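Local coordinates for uncharacterized protein (PDB 4QAN) that is of unknown function but has a cystatin-like fold, belongs as a divergent member to the NTF2-like superfamily, and can bind a metal ion, at residues F87-A92 / G235-A240; Y230-E233 / R239-A242; L76-S81 / M270-L275; I59-T64 / T80-Y85; E247-Q250 / E255-K258. All blocks are in the same frame, centred on the assembly; numbering follows the deposited sequence.

Interaction 1: F87-A92 / G235-A240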
# COMPACT_ATOMS: atom_id res chain seq x y z
N PHE A 87 1.84 -9.83 -2.13
CA PHE A 87 0.56 -9.45 -1.53
C PHE A 87 0.68 -8.50 -0.35
O PHE A 87 0.03 -7.46 -0.32
CB PHE A 87 -0.29 -10.70 -1.16
CG PHE A 87 -1.58 -10.37 -0.45
CD1 PHE A 87 -2.75 -10.12 -1.16
CD2 PHE A 87 -1.62 -10.28 0.94
CE1 PHE A 87 -3.94 -9.80 -0.49
CE2 PHE A 87 -2.80 -9.96 1.61
CZ PHE A 87 -3.96 -9.72 0.89
N PRO A 88 1.50 -8.83 0.65
CA PRO A 88 1.54 -7.87 1.76
C PRO A 88 1.97 -6.45 1.36
O PRO A 88 1.53 -5.48 1.99
CB PRO A 88 2.54 -8.51 2.73
CG PRO A 88 2.52 -9.99 2.38
CD PRO A 88 2.34 -10.02 0.90
N LEU A 89 2.83 -6.31 0.34
CA LEU A 89 3.24 -4.97 -0.09
C LEU A 89 2.08 -4.22 -0.75
O LEU A 89 1.90 -3.04 -0.53
CB LEU A 89 4.44 -5.04 -1.05
CG LEU A 89 5.66 -5.82 -0.57
CD1 LEU A 89 6.90 -5.43 -1.38
CD2 LEU A 89 5.92 -5.57 0.92
N THR A 90 1.28 -4.95 -1.53
CA THR A 90 0.20 -4.38 -2.30
C THR A 90 -0.93 -4.00 -1.36
O THR A 90 -1.43 -2.87 -1.42
CB THR A 90 -0.30 -5.35 -3.41
OG1 THR A 90 0.80 -5.75 -4.24
CG2 THR A 90 -1.32 -4.67 -4.29
N SER A 91 -1.29 -4.91 -0.46
CA SER A 91 -2.31 -4.62 0.55
C SER A 91 -1.95 -3.40 1.38
O SER A 91 -2.78 -2.52 1.58
CB SER A 91 -2.54 -5.81 1.48
OG SER A 91 -3.29 -5.41 2.63
N ALA A 92 -0.71 -3.35 1.84
CA ALA A 92 -0.27 -2.25 2.69
C ALA A 92 -0.24 -0.92 1.97
O ALA A 92 -0.64 0.08 2.55
CB ALA A 92 1.08 -2.56 3.31
N GLY A 235 9.41 -15.36 1.06
CA GLY A 235 8.13 -14.78 0.72
C GLY A 235 7.29 -14.39 1.93
O GLY A 235 6.07 -14.33 1.83
N ASP A 236 7.95 -14.15 3.06
CA ASP A 236 7.26 -13.76 4.29
C ASP A 236 7.28 -12.22 4.41
O ASP A 236 7.87 -11.66 5.33
CB ASP A 236 7.91 -14.43 5.53
CG ASP A 236 7.51 -15.92 5.70
OD1 ASP A 236 6.54 -16.36 5.07
OD2 ASP A 236 8.17 -16.64 6.49
N LEU A 237 6.64 -11.53 3.47
CA LEU A 237 6.77 -10.09 3.37
C LEU A 237 6.08 -9.35 4.51
O LEU A 237 6.45 -8.21 4.83
CB LEU A 237 6.32 -9.60 2.00
CG LEU A 237 7.14 -10.10 0.80
CD1 LEU A 237 6.84 -9.24 -0.42
CD2 LEU A 237 8.64 -10.12 1.04
N THR A 238 5.11 -9.99 5.14
CA THR A 238 4.52 -9.41 6.33
C THR A 238 5.51 -9.34 7.48
O THR A 238 5.55 -8.35 8.18
CB THR A 238 3.29 -10.18 6.77
OG1 THR A 238 2.41 -10.23 5.65
CG2 THR A 238 2.59 -9.47 7.90
N ARG A 239 6.29 -10.39 7.66
CA ARG A 239 7.33 -10.43 8.66
C ARG A 239 8.42 -9.42 8.30
O ARG A 239 8.99 -8.73 9.17
CB ARG A 239 7.87 -11.85 8.76
CG ARG A 239 8.85 -12.10 9.87
CD ARG A 239 9.14 -13.60 10.02
NE ARG A 239 10.45 -13.82 10.62
CZ ARG A 239 10.71 -13.79 11.93
NH1 ARG A 239 9.74 -13.58 12.82
NH2 ARG A 239 11.96 -14.00 12.35
N ALA A 240 8.71 -9.31 7.01
CA ALA A 240 9.62 -8.28 6.54
C ALA A 240 9.17 -6.89 6.98
O ALA A 240 10.00 -6.06 7.41
CB ALA A 240 9.78 -8.35 5.04
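Pro88 and Leu89, in the first turn of helix 87-108, pack against Leu237 and Thr238 at the start of helix 237-242, a buried helix-to-helix contact in this cystatin-like, NTF2-related fold. The backbones approach most closely at Pro88 CA and Thr238 CA, 5.7 Å apart. Apolar packing does most of the work. Leu237 points toward the facing turn, and its CB lies 3.8 Å from Pro88 CG. Further out, Leu237 CD1 reaches 3.6 Å from Leu89 CG and also meets both methyls of Leu89, the two leucine side chains crossing at about a right angle. Leu89 turns CG anti to the carbonyl carbon (chi1 -53°), which brings the fork closer to Leu237 than its own CB is. With an alanine here the fork would be gone, which would probably leave Leu237 CD1 without its partner and open a gap toward Leu267 of helix 254-275. Polar bonds lie at the margin: Asp236 occupies the N-cap position without a capping bond from its side chain, while the Glu5 carboxylate accepts from the backbone N of Thr238 and of Arg239. Thr238 adds a van der Waals contact, its OG1 lying 3.3 Å from Pro88 CG.

Interaction 2: Y230-E233 / R239-A242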
# COMPACT_ATOMS: atom_id res chain seq x y z
N TYR A 230 15.98 -12.91 5.07
CA TYR A 230 15.48 -14.27 5.06
C TYR A 230 13.97 -14.28 4.79
O TYR A 230 13.48 -15.12 4.04
CB TYR A 230 15.77 -14.97 6.39
CG TYR A 230 15.22 -16.40 6.50
CD1 TYR A 230 15.76 -17.43 5.74
CD2 TYR A 230 14.14 -16.70 7.35
CE1 TYR A 230 15.26 -18.73 5.83
CE2 TYR A 230 13.62 -17.99 7.45
CZ TYR A 230 14.19 -19.00 6.69
OH TYR A 230 13.70 -20.28 6.78
N ALA A 231 13.25 -13.37 5.43
CA ALA A 231 11.82 -13.19 5.15
C ALA A 231 11.52 -12.95 3.65
O ALA A 231 10.60 -13.55 3.07
CB ALA A 231 11.26 -12.05 5.99
N ILE A 232 12.31 -12.08 3.04
CA ILE A 232 12.21 -11.80 1.61
C ILE A 232 12.46 -13.06 0.77
O ILE A 232 11.67 -13.38 -0.13
CB ILE A 232 13.16 -10.63 1.23
CG1 ILE A 232 12.57 -9.32 1.79
CG2 ILE A 232 13.33 -10.54 -0.29
CD1 ILE A 232 13.46 -8.10 1.72
N GLU A 233 13.50 -13.80 1.13
CA GLU A 233 13.84 -15.06 0.45
C GLU A 233 12.70 -16.07 0.50
O GLU A 233 12.49 -16.80 -0.47
CB GLU A 233 15.09 -15.68 1.08
CG GLU A 233 16.37 -14.86 0.93
CD GLU A 233 17.48 -15.35 1.84
OE1 GLU A 233 17.20 -16.20 2.71
OE2 GLU A 233 18.63 -14.88 1.69
N ARG A 239 6.29 -10.39 7.66
CA ARG A 239 7.33 -10.43 8.66
C ARG A 239 8.42 -9.42 8.30
O ARG A 239 8.99 -8.73 9.17
CB ARG A 239 7.87 -11.85 8.76
CG ARG A 239 8.85 -12.10 9.87
CD ARG A 239 9.14 -13.60 10.02
NE ARG A 239 10.45 -13.82 10.62
CZ ARG A 239 10.71 -13.79 11.93
NH1 ARG A 239 9.74 -13.58 12.82
NH2 ARG A 239 11.96 -14.00 12.35
N ALA A 240 8.71 -9.31 7.01
CA ALA A 240 9.62 -8.28 6.54
C ALA A 240 9.17 -6.89 6.98
O ALA A 240 10.00 -6.06 7.41
CB ALA A 240 9.78 -8.35 5.04
N LEU A 241 7.86 -6.62 6.91
CA LEU A 241 7.36 -5.30 7.32
C LEU A 241 7.43 -5.14 8.84
O LEU A 241 7.84 -4.09 9.33
CB LEU A 241 5.94 -5.08 6.85
CG LEU A 241 5.75 -5.07 5.33
CD1 LEU A 241 4.27 -5.20 5.01
CD2 LEU A 241 6.34 -3.83 4.68
N ALA A 242 7.05 -6.19 9.57
CA ALA A 242 7.18 -6.23 11.04
C ALA A 242 8.55 -5.77 11.58
O ALA A 242 8.61 -5.17 12.65
CB ALA A 242 6.89 -7.63 11.56
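Ala231 against Ala240 is a buried, purely van der Waals contact between two consecutive helices, 221-234 and 237-242, joined by a tight turn. That turn is a Schellman motif: Gly235 takes positive phi and closes the first helix, and Asp236 N then probably makes a hydrogen bond to Ala231 O. Close approach of the helices is seen in the 5.6 Å between Ala231 CA and Ala240 CA, a spacing that two methyl side chains can accommodate. Each methyl points toward the opposite helix, and Ala231 CB meets Ala240 CB at 4.1 Å. Ala231 CB also comes 3.9 Å from Ala240 N, so it rests on the backbone of the second helix as well as on its side chain. Arg239 takes part through the base of its chain: with CG anti to the backbone N (chi1 -173°), the extended remainder runs on beside Gln227, and its guanidinium makes a long, weak ion pair with Glu218. Leu267 of helix 254-275 touches both Ile232 and Ala240, covering the junction from a third helix. Ile232 adds a looser apolar contact, its CG1 lying 4.4 Å from Ala240 CB.

Interaction 3: L76-S81 / M270-L275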
# COMPACT_ATOMS: atom_id res chain seq x y z
N LEU A 76 3.26 2.89 -8.28
CA LEU A 76 2.11 1.98 -8.27
C LEU A 76 2.37 0.77 -7.36
O LEU A 76 3.51 0.29 -7.29
CB LEU A 76 1.81 1.49 -9.70
CG LEU A 76 1.16 2.52 -10.63
CD1 LEU A 76 1.02 1.98 -12.05
CD2 LEU A 76 -0.21 2.97 -10.11
N PRO A 77 1.32 0.26 -6.66
CA PRO A 77 1.47 -0.93 -5.81
C PRO A 77 2.00 -2.15 -6.55
O PRO A 77 1.82 -2.27 -7.77
CB PRO A 77 0.04 -1.20 -5.29
CG PRO A 77 -0.69 0.09 -5.43
CD PRO A 77 -0.05 0.83 -6.59
N ALA A 78 2.64 -3.06 -5.82
CA ALA A 78 3.29 -4.23 -6.42
C ALA A 78 2.29 -5.09 -7.17
O ALA A 78 1.11 -5.08 -6.81
CB ALA A 78 3.98 -5.05 -5.33
N PRO A 79 2.75 -5.85 -8.20
CA PRO A 79 1.91 -6.66 -9.07
C PRO A 79 1.46 -8.02 -8.48
O PRO A 79 1.79 -9.10 -9.00
CB PRO A 79 2.79 -6.84 -10.31
CG PRO A 79 4.17 -6.86 -9.77
CD PRO A 79 4.15 -5.82 -8.68
N THR A 80 0.67 -7.94 -7.41
CA THR A 80 0.22 -9.11 -6.69
C THR A 80 -0.71 -9.98 -7.54
O THR A 80 -0.72 -11.19 -7.39
CB THR A 80 -0.48 -8.71 -5.38
OG1 THR A 80 0.52 -8.32 -4.43
CG2 THR A 80 -1.29 -9.85 -4.79
N SER A 81 -1.48 -9.36 -8.42
CA SER A 81 -2.36 -10.10 -9.33
C SER A 81 -1.58 -10.99 -10.31
O SER A 81 -2.13 -11.97 -10.80
CB SER A 81 -3.24 -9.14 -10.13
OG SER A 81 -2.45 -8.33 -11.01
N MSE A 270 13.26 -1.45 -3.15
CA MSE A 270 14.50 -2.20 -3.02
C MSE A 270 14.45 -3.42 -3.91
O MSE A 270 15.37 -3.68 -4.67
CB MSE A 270 14.74 -2.56 -1.55
CG MSE A 270 16.03 -3.37 -1.45
SE MSE A 270 16.50 -3.91 0.37
CE MSE A 270 15.33 -5.50 0.48
N LEU A 271 13.36 -4.19 -3.84
CA LEU A 271 13.23 -5.36 -4.70
C LEU A 271 13.29 -4.98 -6.19
O LEU A 271 13.92 -5.69 -6.98
CB LEU A 271 11.92 -6.11 -4.41
CG LEU A 271 11.68 -6.53 -2.96
CD1 LEU A 271 10.31 -7.16 -2.84
CD2 LEU A 271 12.76 -7.48 -2.45
N TYR A 272 12.67 -3.86 -6.56
CA TYR A 272 12.69 -3.41 -7.95
C TYR A 272 14.12 -3.08 -8.35
O TYR A 272 14.52 -3.28 -9.50
CB TYR A 272 11.77 -2.20 -8.16
CG TYR A 272 10.27 -2.49 -8.23
CD1 TYR A 272 9.74 -3.75 -7.88
CD2 TYR A 272 9.38 -1.51 -8.63
CE1 TYR A 272 8.38 -3.98 -7.95
CE2 TYR A 272 8.02 -1.74 -8.68
CZ TYR A 272 7.52 -2.97 -8.34
OH TYR A 272 6.17 -3.17 -8.42
N GLY A 273 14.91 -2.61 -7.39
CA GLY A 273 16.34 -2.34 -7.63
C GLY A 273 17.10 -3.59 -8.05
O GLY A 273 17.92 -3.55 -8.98
N PHE A 274 16.86 -4.70 -7.36
CA PHE A 274 17.52 -5.98 -7.69
C PHE A 274 16.96 -6.54 -9.00
O PHE A 274 17.67 -7.16 -9.77
CB PHE A 274 17.34 -7.03 -6.58
CG PHE A 274 18.03 -6.69 -5.29
CD1 PHE A 274 19.41 -6.62 -5.23
CD2 PHE A 274 17.31 -6.48 -4.13
CE1 PHE A 274 20.05 -6.32 -4.04
CE2 PHE A 274 17.95 -6.18 -2.93
CZ PHE A 274 19.32 -6.10 -2.89
N LEU A 275 15.67 -6.32 -9.24
CA LEU A 275 15.05 -6.73 -10.49
C LEU A 275 15.44 -5.88 -11.69
O LEU A 275 15.14 -6.24 -12.82
CB LEU A 275 13.54 -6.71 -10.34
CG LEU A 275 12.96 -7.73 -9.36
CD1 LEU A 275 11.52 -7.38 -8.99
CD2 LEU A 275 13.03 -9.12 -9.97
O HOH W 1 4.61 -1.23 -9.21
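Tyr272 of helix 254-275 points its ring lengthwise at Pro79, whose side chain comes from the opposite direction, so that the phenol end meets an irregular loop that contains an inverse gamma turn. Pro79 is the middle residue of that turn, and a weak backbone bond from Thr80 N to Ala78 O closes it. Tyr272 CG stands anti to the carbonyl carbon (chi1 -77°), sending the ring out from the helix toward the 76-81 loop. The proline meets the ring at its edge, near the ring plane: Pro79 CD lies 3.3 Å from Tyr272 OH and 4.4 Å from CZ of the same ring. Next to it, Ala78 CA is 3.7 Å from Tyr272 OH, and both are plain van der Waals contacts. The polar link is indirect. A water in the plane of the ring, at its edge, bridges the hydroxyl to the loop backbone, hydrogen-bonded to Leu76 O at 2.7 Å. Leu76 O also accepts from Lys268 NZ, one turn earlier on the same helix, so a single carbonyl ties the loop to two positions of helix 254-275. The bridge is completed by the hydrogen bond between the water and Tyr272 OH, 2.6 Å long.

Interaction 4: I59-T64 / T80-Y85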
# COMPACT_ATOMS: atom_id res chain seq x y z
N ILE A 59 -6.40 -6.85 -10.35
CA ILE A 59 -6.06 -5.73 -11.22
C ILE A 59 -5.23 -6.14 -12.45
O ILE A 59 -4.29 -6.93 -12.34
CB ILE A 59 -5.35 -4.59 -10.46
CG1 ILE A 59 -5.29 -3.33 -11.33
CG2 ILE A 59 -3.95 -5.00 -10.01
CD1 ILE A 59 -5.15 -2.05 -10.55
N ASN A 60 -5.59 -5.59 -13.61
CA ASN A 60 -4.91 -5.85 -14.88
C ASN A 60 -3.76 -4.87 -15.06
O ASN A 60 -3.99 -3.68 -15.34
CB ASN A 60 -5.90 -5.72 -16.04
CG ASN A 60 -5.31 -6.12 -17.39
OD1 ASN A 60 -4.12 -5.92 -17.67
ND2 ASN A 60 -6.16 -6.66 -18.24
N PHE A 61 -2.55 -5.38 -14.91
CA PHE A 61 -1.33 -4.59 -14.98
C PHE A 61 -1.25 -3.79 -16.27
O PHE A 61 -1.13 -2.56 -16.24
CB PHE A 61 -0.12 -5.53 -14.86
CG PHE A 61 1.20 -4.83 -14.89
CD1 PHE A 61 1.81 -4.52 -16.11
CD2 PHE A 61 1.85 -4.50 -13.73
CE1 PHE A 61 3.04 -3.88 -16.15
CE2 PHE A 61 3.09 -3.85 -13.76
CZ PHE A 61 3.68 -3.54 -14.97
N VAL A 62 -1.34 -4.49 -17.40
CA VAL A 62 -1.20 -3.87 -18.73
C VAL A 62 -2.23 -2.77 -18.94
O VAL A 62 -1.87 -1.63 -19.28
CB VAL A 62 -1.31 -4.91 -19.87
CG1 VAL A 62 -1.55 -4.23 -21.21
CG2 VAL A 62 -0.05 -5.76 -19.94
N LYS A 63 -3.50 -3.09 -18.75
CA LYS A 63 -4.57 -2.12 -18.99
C LYS A 63 -4.47 -0.90 -18.08
O LYS A 63 -4.61 0.23 -18.52
CB LYS A 63 -5.95 -2.78 -18.83
CG LYS A 63 -6.24 -3.86 -19.86
CD LYS A 63 -6.41 -3.30 -21.27
CE LYS A 63 -6.06 -4.34 -22.33
NZ LYS A 63 -5.72 -3.73 -23.65
N THR A 64 -4.21 -1.15 -16.80
CA THR A 64 -4.07 -0.08 -15.82
C THR A 64 -2.91 0.85 -16.19
O THR A 64 -3.03 2.07 -16.09
CB THR A 64 -3.89 -0.64 -14.41
OG1 THR A 64 -5.05 -1.40 -14.05
CG2 THR A 64 -3.71 0.45 -13.41
N THR A 80 0.67 -7.94 -7.41
CA THR A 80 0.22 -9.11 -6.69
C THR A 80 -0.71 -9.98 -7.54
O THR A 80 -0.72 -11.19 -7.39
CB THR A 80 -0.48 -8.71 -5.38
OG1 THR A 80 0.52 -8.32 -4.43
CG2 THR A 80 -1.29 -9.85 -4.79
N SER A 81 -1.48 -9.36 -8.42
CA SER A 81 -2.36 -10.10 -9.33
C SER A 81 -1.58 -10.99 -10.31
O SER A 81 -2.13 -11.97 -10.80
CB SER A 81 -3.24 -9.14 -10.13
OG SER A 81 -2.45 -8.33 -11.01
N ASP A 82 -0.33 -10.65 -10.60
CA ASP A 82 0.53 -11.54 -11.38
C ASP A 82 1.37 -12.46 -10.50
O ASP A 82 1.63 -13.58 -10.87
CB ASP A 82 1.43 -10.74 -12.31
CG ASP A 82 0.65 -10.08 -13.44
OD1 ASP A 82 0.00 -10.79 -14.22
OD2 ASP A 82 0.68 -8.84 -13.52
N TYR A 83 1.83 -11.95 -9.36
CA TYR A 83 2.70 -12.71 -8.49
C TYR A 83 2.25 -12.56 -7.05
O TYR A 83 2.49 -11.53 -6.42
CB TYR A 83 4.14 -12.22 -8.65
CG TYR A 83 4.58 -12.11 -10.07
CD1 TYR A 83 4.87 -13.26 -10.81
CD2 TYR A 83 4.73 -10.88 -10.70
CE1 TYR A 83 5.29 -13.18 -12.14
CE2 TYR A 83 5.15 -10.78 -12.03
CZ TYR A 83 5.42 -11.94 -12.74
OH TYR A 83 5.84 -11.87 -14.05
N SER A 84 1.59 -13.59 -6.51
CA SER A 84 1.01 -13.47 -5.17
C SER A 84 2.06 -13.19 -4.06
O SER A 84 1.71 -12.61 -3.03
CB SER A 84 0.12 -14.67 -4.85
OG SER A 84 0.83 -15.88 -4.95
N TYR A 85 3.32 -13.57 -4.29
CA TYR A 85 4.46 -13.15 -3.45
C TYR A 85 4.36 -11.70 -2.93
O TYR A 85 4.68 -11.43 -1.78
CB TYR A 85 5.75 -13.30 -4.27
CG TYR A 85 7.02 -12.82 -3.59
CD1 TYR A 85 7.41 -11.48 -3.63
CD2 TYR A 85 7.86 -13.72 -2.96
CE1 TYR A 85 8.59 -11.06 -3.02
CE2 TYR A 85 9.03 -13.31 -2.35
CZ TYR A 85 9.40 -11.99 -2.37
OH TYR A 85 10.56 -11.60 -1.75
O HOH W 2 -1.81 -8.04 -14.73
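Ile59 and Ser81 mark the closest approach of the two backbones, their CA atoms 6.0 Å apart. Ile59 is the first residue to leave the helical conformation after helix 52-58, and Asn60 follows as the N-cap of helix 61-67. Opposite them, residues 80-82 have helical phi and psi without the regular bonds. The side chain caps the helix: Asn60 OD1 accepts from Lys63 N at 3.1 Å, straight at the hydrogen (176°) but with the N well above the amide plane. Asn60 O takes two bonds, from Thr64 N and, at 2.8 Å, from Thr64 OG1. Across the contact, the direct polar link is the hydrogen bond from Ser81 OG to Ile59 O, 2.7 Å long and in the carbonyl plane. Ser81 holds OG between its backbone N and carbonyl carbon (chi1 65°), within reach of that acceptor and 3.8 Å from Ile59 CG2. Asp82 also points toward the helix start, but its OD2 is linked to it through a water, which accepts from Phe61 N at 2.8 Å and donates to Asp82 OD2 at 2.9 Å. The carboxylate thus serves an N-H of the first turn at one remove, while Phe61 CB passes 3.7 Å from the same OD2. Beyond the pair, helix 287-296 supports both segments: Arg294 touches Phe61 and makes a long, weak ion pair with Asp82, and Val62 packs on Leu290. Helix 126-135 adjoins the turn between helices 52-58 and 61-67 through a backbone hydrogen bond between Asn60 and Cys135.

Interaction 5: E247-Q250 / E255-K258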
# COMPACT_ATOMS: atom_id res chain seq x y z
N GLU A 247 6.07 0.82 16.41
CA GLU A 247 5.10 0.86 17.50
C GLU A 247 3.97 -0.12 17.29
O GLU A 247 3.62 -0.45 16.17
CB GLU A 247 4.50 2.26 17.65
CG GLU A 247 5.50 3.36 17.96
CD GLU A 247 6.14 3.24 19.34
OE1 GLU A 247 5.66 2.42 20.16
OE2 GLU A 247 7.12 3.97 19.60
N SER A 248 3.43 -0.60 18.41
CA SER A 248 2.15 -1.28 18.45
C SER A 248 1.09 -0.26 18.87
O SER A 248 1.40 0.90 19.17
CB SER A 248 2.21 -2.43 19.45
OG SER A 248 1.03 -3.21 19.40
N SER A 249 -0.16 -0.69 18.88
CA SER A 249 -1.26 0.14 19.35
C SER A 249 -2.40 -0.76 19.76
O SER A 249 -2.53 -1.89 19.28
CB SER A 249 -1.74 1.13 18.27
OG SER A 249 -2.07 0.47 17.06
N GLN A 250 -3.22 -0.27 20.66
CA GLN A 250 -4.35 -1.05 21.12
C GLN A 250 -5.33 -1.19 19.96
O GLN A 250 -5.69 -2.29 19.57
CB GLN A 250 -5.01 -0.39 22.33
CG GLN A 250 -4.09 -0.21 23.53
CD GLN A 250 -3.34 -1.49 23.91
OE1 GLN A 250 -3.94 -2.52 24.22
NE2 GLN A 250 -2.00 -1.42 23.90
N GLU A 255 -2.15 6.41 11.55
CA GLU A 255 -0.75 6.80 11.44
C GLU A 255 0.16 5.59 11.21
O GLU A 255 1.08 5.63 10.37
CB GLU A 255 -0.30 7.57 12.69
CG GLU A 255 -1.04 8.89 12.93
CD GLU A 255 -2.43 8.73 13.54
OE1 GLU A 255 -2.82 7.61 13.97
OE2 GLU A 255 -3.15 9.76 13.60
N LEU A 256 -0.08 4.51 11.94
CA LEU A 256 0.81 3.34 11.86
C LEU A 256 0.63 2.65 10.53
O LEU A 256 1.59 2.16 9.95
CB LEU A 256 0.58 2.35 13.00
CG LEU A 256 1.04 2.81 14.38
CD1 LEU A 256 0.64 1.81 15.46
CD2 LEU A 256 2.55 3.05 14.39
N LEU A 257 -0.62 2.61 10.07
CA LEU A 257 -0.93 2.00 8.78
C LEU A 257 -0.34 2.76 7.60
O LEU A 257 0.06 2.14 6.62
CB LEU A 257 -2.43 1.86 8.60
CG LEU A 257 -3.08 0.76 9.43
CD1 LEU A 257 -4.59 0.78 9.24
CD2 LEU A 257 -2.50 -0.61 9.06
N LYS A 258 -0.32 4.08 7.67
CA LYS A 258 0.26 4.86 6.59
C LYS A 258 1.79 4.64 6.55
O LYS A 258 2.35 4.45 5.48
CB LYS A 258 -0.10 6.34 6.73
CG LYS A 258 -1.58 6.62 6.49
CD LYS A 258 -1.89 8.11 6.37
CE LYS A 258 -1.33 8.89 7.54
NZ LYS A 258 -1.80 10.29 7.50
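Leu256, near the start of helix 254-275, reaches with both methyls onto the extended loop of Glu247, Ser248 and Ser249 that precedes the helix. Its CG lies anti to the carbonyl carbon (chi1 -71°), which presents both methyls to the loop. CD1 faces the far end, 3.4 Å from Ser249 OG and 3.7 Å from Ser249 CB, and it also touches the backbone at Glu247 O, 3.8 Å away. CD2 meets Glu247 CB at 3.9 Å. Glu247 starts toward the leucine, but the bend at its second torsion (chi2 -67°) carries the carboxylate away, so only the base of the chain packs here. In Ser249, OG sits between the backbone N and the carbonyl carbon (chi1 54°); besides touching the methyl, it is hydrogen-bonded to Gln212 NE2 and Asp251 O. A serine in place of Leu256 would lack both methyls, which would probably leave Glu247 CB and Ser249 CB without their apolar partner and the loop less firmly held to the helix. This is a surface contact between an aliphatic fork and a mostly polar loop: dispersion and the burial of methyls join the two segments, while the serine hydroxyl spends its polar bonds elsewhere.

From the N terminus, interaction 4 comes first, closing a short loop between the start of helix 61-67 and the segment leading to helix 87-108. Interaction 3 opens where interaction 4 ends, sharing Thr80 and Ser81, and closes a long loop onto helix 254-275. The other three contacts lie inside that loop. Interaction 1 joins helix 87-108 to helix 237-242; interaction 2 ends on the same short helix, pairing it with helix 221-234; interaction 5 follows in series, setting the loop 247-250 on helix 254-275. Interactions 1 and 3 touch where Thr90 OG1 lies 2.6 Å from Thr80 OG1, a probable hydrogen bond. Interactions 4 and 5 lie farthest apart, their centres about 28 Å from each other.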